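Local coordinates for thioredoxin (Bacillus cereus, PDB 3ZIT), which probably transfers electrons as a small thioredoxin-like protein of the glutaredoxin family, through a pair of cysteines that can form a disulfide, at residues B[30-34]-B[35-39]; B[20-24]-B[25-29]. The protein carries 1 engineered substitution. One frame throughout, in Å; residues are numbered along the deposited sequence.

Contact 1: residues B[30-34]-B[35-39]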
loop_
_atom_site.group_PDB
_atom_site.type_symbol
_atom_site.label_atom_id
_atom_site.label_comp_id
_atom_site.label_asym_id
_atom_site.label_seq_id
_atom_site.Cartn_x
_atom_site.Cartn_y
_atom_site.Cartn_z
ATOM N N GLU B 30 2.726 -4.503 16.150
ATOM C CA GLU B 30 4.142 -4.811 16.467
ATOM C C GLU B 30 4.736 -5.479 15.270
ATOM O O GLU B 30 4.096 -6.353 14.663
ATOM C CB GLU B 30 4.233 -5.700 17.685
ATOM C CG GLU B 30 3.649 -5.047 18.930
ATOM C CD GLU B 30 4.174 -5.669 20.194
ATOM O OE1 GLU B 30 5.209 -6.428 20.163
ATOM O OE2 GLU B 30 3.617 -5.326 21.245
ATOM N N GLU B 31 5.960 -5.131 14.914
ATOM C CA GLU B 31 6.600 -5.706 13.779
ATOM C C GLU B 31 7.773 -6.547 14.132
ATOM O O GLU B 31 8.425 -6.380 15.223
ATOM C CB GLU B 31 7.030 -4.709 12.742
ATOM C CG GLU B 31 8.215 -3.875 13.181
ATOM C CD GLU B 31 8.365 -2.835 12.196
ATOM O OE1 GLU B 31 8.922 -3.116 11.075
ATOM O OE2 GLU B 31 7.706 -1.829 12.271
ATOM N N PHE B 32 8.185 -7.469 13.244
ATOM C CA PHE B 32 9.298 -8.324 13.384
ATOM C C PHE B 32 10.009 -8.424 12.057
ATOM O O PHE B 32 9.359 -8.467 11.022
ATOM C CB PHE B 32 8.929 -9.725 13.808
ATOM C CG PHE B 32 8.134 -9.731 15.051
ATOM C CD1 PHE B 32 8.783 -9.690 16.289
ATOM C CD2 PHE B 32 6.759 -9.662 15.043
ATOM C CE1 PHE B 32 8.023 -9.638 17.459
ATOM C CE2 PHE B 32 5.984 -9.617 16.196
ATOM C CZ PHE B 32 6.646 -9.560 17.423
ATOM N N ASP B 33 11.350 -8.481 12.087
ATOM C CA ASP B 33 12.208 -8.652 10.896
ATOM C C ASP B 33 12.690 -10.065 10.891
ATOM O O ASP B 33 13.459 -10.445 11.745
ATOM C CB ASP B 33 13.313 -7.630 10.965
ATOM C CG ASP B 33 14.255 -7.690 9.760
ATOM O OD1 ASP B 33 14.560 -8.754 9.298
ATOM O OD2 ASP B 33 14.731 -6.571 9.358
ATOM N N VAL B 34 12.187 -10.868 9.946
ATOM C CA VAL B 34 12.497 -12.283 9.917
ATOM C C VAL B 34 13.888 -12.595 9.447
ATOM O O VAL B 34 14.298 -13.735 9.498
ATOM C CB VAL B 34 11.397 -13.080 9.185
ATOM C CG1 VAL B 34 10.066 -12.910 9.810
ATOM C CG2 VAL B 34 11.362 -12.782 7.676
ATOM N N LYS B 35 14.622 -11.616 8.891
ATOM C CA LYS B 35 16.037 -11.853 8.594
ATOM C C LYS B 35 16.848 -11.700 9.871
ATOM O O LYS B 35 17.795 -12.427 10.096
ATOM C CB LYS B 35 16.517 -10.880 7.513
ATOM C CG LYS B 35 16.069 -11.202 6.108
ATOM C CD LYS B 35 16.877 -12.363 5.562
ATOM C CE LYS B 35 16.528 -12.531 4.061
ATOM N NZ LYS B 35 15.314 -13.389 3.879
ATOM N N LYS B 36 16.531 -10.726 10.724
ATOM C CA LYS B 36 17.302 -10.359 11.929
ATOM C C LYS B 36 16.855 -11.080 13.141
ATOM O O LYS B 36 17.571 -11.079 14.130
ATOM C CB LYS B 36 17.220 -8.857 12.148
ATOM C CG LYS B 36 17.783 -8.052 10.998
ATOM C CD LYS B 36 17.638 -6.541 11.280
ATOM C CE LYS B 36 18.099 -5.580 10.195
ATOM N NZ LYS B 36 17.519 -5.883 8.889
ATOM N N ASP B 37 15.653 -11.627 13.178
ATOM C CA ASP B 37 15.072 -12.248 14.336
ATOM C C ASP B 37 14.696 -13.703 13.965
ATOM O O ASP B 37 13.679 -13.949 13.360
ATOM C CB ASP B 37 13.905 -11.427 14.825
ATOM C CG ASP B 37 13.173 -11.976 16.025
ATOM O OD1 ASP B 37 13.371 -13.176 16.373
ATOM O OD2 ASP B 37 12.295 -11.276 16.625
ATOM N N ALA B 38 15.583 -14.656 14.295
ATOM C CA ALA B 38 15.376 -16.054 13.970
ATOM C C ALA B 38 14.129 -16.612 14.645
ATOM O O ALA B 38 13.464 -17.469 14.068
ATOM C CB ALA B 38 16.605 -16.828 14.375
ATOM N N ALA B 39 13.760 -16.149 15.850
ATOM C CA ALA B 39 12.543 -16.627 16.490
ATOM C C ALA B 39 11.305 -16.237 15.712
ATOM O O ALA B 39 10.366 -17.007 15.494
ATOM C CB ALA B 39 12.412 -16.104 17.931
#

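Contact 2: residues B[20-24]-B[25-29]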
loop_
_atom_site.group_PDB
_atom_site.type_symbol
_atom_site.label_atom_id
_atom_site.label_comp_id
_atom_site.label_asym_id
_atom_site.label_seq_id
_atom_site.Cartn_x
_atom_site.Cartn_y
_atom_site.Cartn_z
ATOM N N GLU B 20 3.142 0.991 5.807
ATOM C CA GLU B 20 2.682 2.353 5.619
ATOM C C GLU B 20 1.202 2.461 5.586
ATOM O O GLU B 20 0.634 3.454 6.074
ATOM C CB GLU B 20 3.377 2.981 4.418
ATOM C CG GLU B 20 4.927 3.102 4.648
ATOM C CD GLU B 20 5.302 4.041 5.834
ATOM O OE1 GLU B 20 4.659 5.097 5.905
ATOM O OE2 GLU B 20 6.242 3.751 6.664
ATOM N N PHE B 21 0.528 1.480 4.964
ATOM C CA PHE B 21 -0.937 1.381 4.990
ATOM C C PHE B 21 -1.427 1.330 6.489
ATOM O O PHE B 21 -2.362 2.003 6.856
ATOM C CB PHE B 21 -1.359 0.198 4.174
ATOM C CG PHE B 21 -2.830 -0.130 4.302
ATOM C CD1 PHE B 21 -3.742 0.631 3.520
ATOM C CD2 PHE B 21 -3.287 -1.084 5.149
ATOM C CE1 PHE B 21 -5.104 0.457 3.583
ATOM C CE2 PHE B 21 -4.719 -1.321 5.263
ATOM C CZ PHE B 21 -5.544 -0.519 4.410
ATOM N N LEU B 22 -0.836 0.433 7.235
ATOM C CA LEU B 22 -1.224 0.309 8.642
ATOM C C LEU B 22 -0.954 1.593 9.406
ATOM O O LEU B 22 -1.820 2.012 10.194
ATOM C CB LEU B 22 -0.461 -0.856 9.284
ATOM C CG LEU B 22 -0.841 -2.203 8.769
ATOM C CD1 LEU B 22 0.176 -3.257 9.359
ATOM C CD2 LEU B 22 -2.264 -2.595 8.943
ATOM N N LYS B 23 0.176 2.250 9.183
ATOM C CA LYS B 23 0.459 3.545 9.819
ATOM C C LYS B 23 -0.535 4.577 9.431
ATOM O O LYS B 23 -1.009 5.365 10.250
ATOM C CB LYS B 23 1.864 3.980 9.554
ATOM C CG LYS B 23 2.916 3.250 10.234
ATOM C CD LYS B 23 4.288 3.548 9.587
ATOM C CE LYS B 23 5.191 4.496 10.259
ATOM N NZ LYS B 23 6.360 4.477 9.304
ATOM N N HIS B 24 -0.851 4.662 8.149
ATOM C CA HIS B 24 -1.822 5.681 7.720
ATOM C C HIS B 24 -3.210 5.501 8.346
ATOM O O HIS B 24 -3.927 6.488 8.563
ATOM C CB HIS B 24 -1.917 5.629 6.202
ATOM C CG HIS B 24 -2.726 6.766 5.697
ATOM N ND1 HIS B 24 -2.381 8.082 5.893
ATOM C CD2 HIS B 24 -3.969 6.740 5.213
ATOM C CE1 HIS B 24 -3.368 8.818 5.414
ATOM N NE2 HIS B 24 -4.332 8.022 4.973
ATOM N N ASN B 25 -3.543 4.259 8.655
ATOM C CA ASN B 25 -4.745 3.911 9.343
ATOM C C ASN B 25 -4.622 3.899 10.862
ATOM O O ASN B 25 -5.521 3.445 11.538
ATOM C CB ASN B 25 -5.318 2.589 8.763
ATOM C CG ASN B 25 -5.929 2.810 7.430
ATOM O OD1 ASN B 25 -7.080 3.270 7.343
ATOM N ND2 ASN B 25 -5.174 2.476 6.342
ATOM N N ASN B 26 -3.461 4.270 11.368
ATOM C CA ASN B 26 -3.203 4.392 12.808
ATOM C C ASN B 26 -3.460 3.099 13.544
ATOM O O ASN B 26 -3.984 3.079 14.657
ATOM C CB ASN B 26 -3.980 5.547 13.375
ATOM C CG ASN B 26 -3.603 6.805 12.692
ATOM O OD1 ASN B 26 -2.463 7.211 12.746
ATOM N ND2 ASN B 26 -4.528 7.370 11.933
ATOM N N VAL B 27 -3.035 1.978 12.959
ATOM C CA VAL B 27 -3.177 0.695 13.538
ATOM C C VAL B 27 -2.071 0.428 14.532
ATOM O O VAL B 27 -0.910 0.749 14.288
ATOM C CB VAL B 27 -3.159 -0.406 12.428
ATOM C CG1 VAL B 27 -3.078 -1.778 12.970
ATOM C CG2 VAL B 27 -4.423 -0.233 11.540
ATOM N N ALA B 28 -2.433 -0.173 15.687
ATOM C CA ALA B 28 -1.464 -0.431 16.775
ATOM C C ALA B 28 -0.869 -1.793 16.572
ATOM O O ALA B 28 -1.219 -2.728 17.226
ATOM C CB ALA B 28 -2.164 -0.344 18.103
ATOM N N TYR B 29 0.143 -1.926 15.718
ATOM C CA TYR B 29 0.815 -3.197 15.418
ATOM C C TYR B 29 2.211 -3.290 16.035
ATOM O O TYR B 29 2.811 -2.257 16.395
ATOM C CB TYR B 29 0.942 -3.427 13.890
ATOM C CG TYR B 29 1.766 -2.459 13.175
ATOM C CD1 TYR B 29 1.235 -1.305 12.673
ATOM C CD2 TYR B 29 3.140 -2.673 12.958
ATOM C CE1 TYR B 29 2.040 -0.359 11.963
ATOM C CE2 TYR B 29 3.937 -1.793 12.255
ATOM C CZ TYR B 29 3.380 -0.621 11.763
ATOM O OH TYR B 29 4.173 0.266 11.049
HETATM O O HOH W 1 -3.118 8.856 9.801
#

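Contact 1: residues B[30-34]-B[35-39]
Asp33 sets its CG anti to the backbone N (chi1 -179°), which carries the carboxylate forward along the chain to the turn at Lys35 and Lys36. Lys36, long and flexible enough to turn back, stays extended until a last bend about the CD-CE bond (chi4 52°) and lies across that carboxylate. The result is a salt bridge, Asp33 OD2 to Lys36 NZ at 2.9 Å, with the nitrogen above the carboxylate plane rather than in it. The other oxygen takes two backbone donors. Lys35 N approaches Asp33 OD1 nearly along its C-O axis at 2.9 Å. Lys36 N meets Asp33 OD1 from above the plane at 3.1 Å. An aspartate whose side chain receives the NH two residues on forms an Asx turn, and its short arm suits the task. Here the turn leads from the end of strand 30-33, an outer strand of the thioredoxin-fold sheet, toward helix 38-47. The backbone bends with it, since Asp33 O accepts from Asp37 N at 2.9 Å and only weakly from Lys36 N. Asp37 is the helix N-cap; its short carboxylate suits a first-turn NH lacking a helical partner, OD1 accepting from Ala40 N. Its OD2 lies 3.9 Å from Phe32 CD1, obliquely to the ring, while Arg43 makes a cation-pi contact with the same phenylalanine. Lys35 rests its CB 3.4 Å from Asp33 OD1, but its NZ hydrogen-bonds to Gln9 OE1.

Contact 2: residues B[20-24]-B[25-29]
Asn25 turns its amide back onto the last turn of helix 13-24, where ND2 gives Phe21 O a fairly straight bond of 2.9 Å (161° at the hydrogen). Asn25 N reaches the same oxygen from the opposite face of the carbonyl plane, so two donors from one residue grip it. The amide nitrogen also sits over one face of the Phe21 ring, 3.4 Å from CE1 and offset toward the rim. Further along, the branched Leu22 can serve two neighbours: CD1 lies over a face of the Tyr29 ring in a CH-pi contact, while CD2 meets Val27 CG2 at 4.1 Å. Its CB is 3.7 Å from Tyr29 CE1. Lys23 contributes its aliphatic part, CG lying 3.3 Å from Tyr29 OH at the ring edge, while its NZ forms a salt bridge with Glu20. Beyond this shell, Ile4 and Val6 of strand 4-8 back Tyr29, and Phe66 of the second subunit packs on Phe21. The backbone reverses at Asn26, whose positive phi (58°) asparagine tolerates well, with Asn26 N bonded to Lys23 O. Val27 N bonds to Leu22 O at 3.0 Å, and Val27 comes back against Leu22, the hydrophobic contact usual in a Schellman motif at a helix C-terminus.

In the fold
Contacts 2 and 1 follow one another along the chain, their centres 19 Å apart. Each lies about 11 Å from the centre of the chain, and they touch only through the continuous backbone. Contact 2 ends helix 13-24 and contact 1 leads from strand 30-33 toward helix 38-47; the strand runs parallel to strand 4-8, so helix 13-24 is the crossover of a beta-alpha-beta unit of the thioredoxin fold. The CxxC pair, Cys12 and Cys15, which can form a disulfide and is probably the redox centre, spans the start of that helix, and contact 2 closes its other end. In contact 1, the side chain of Val34 lies near this pair without touching it.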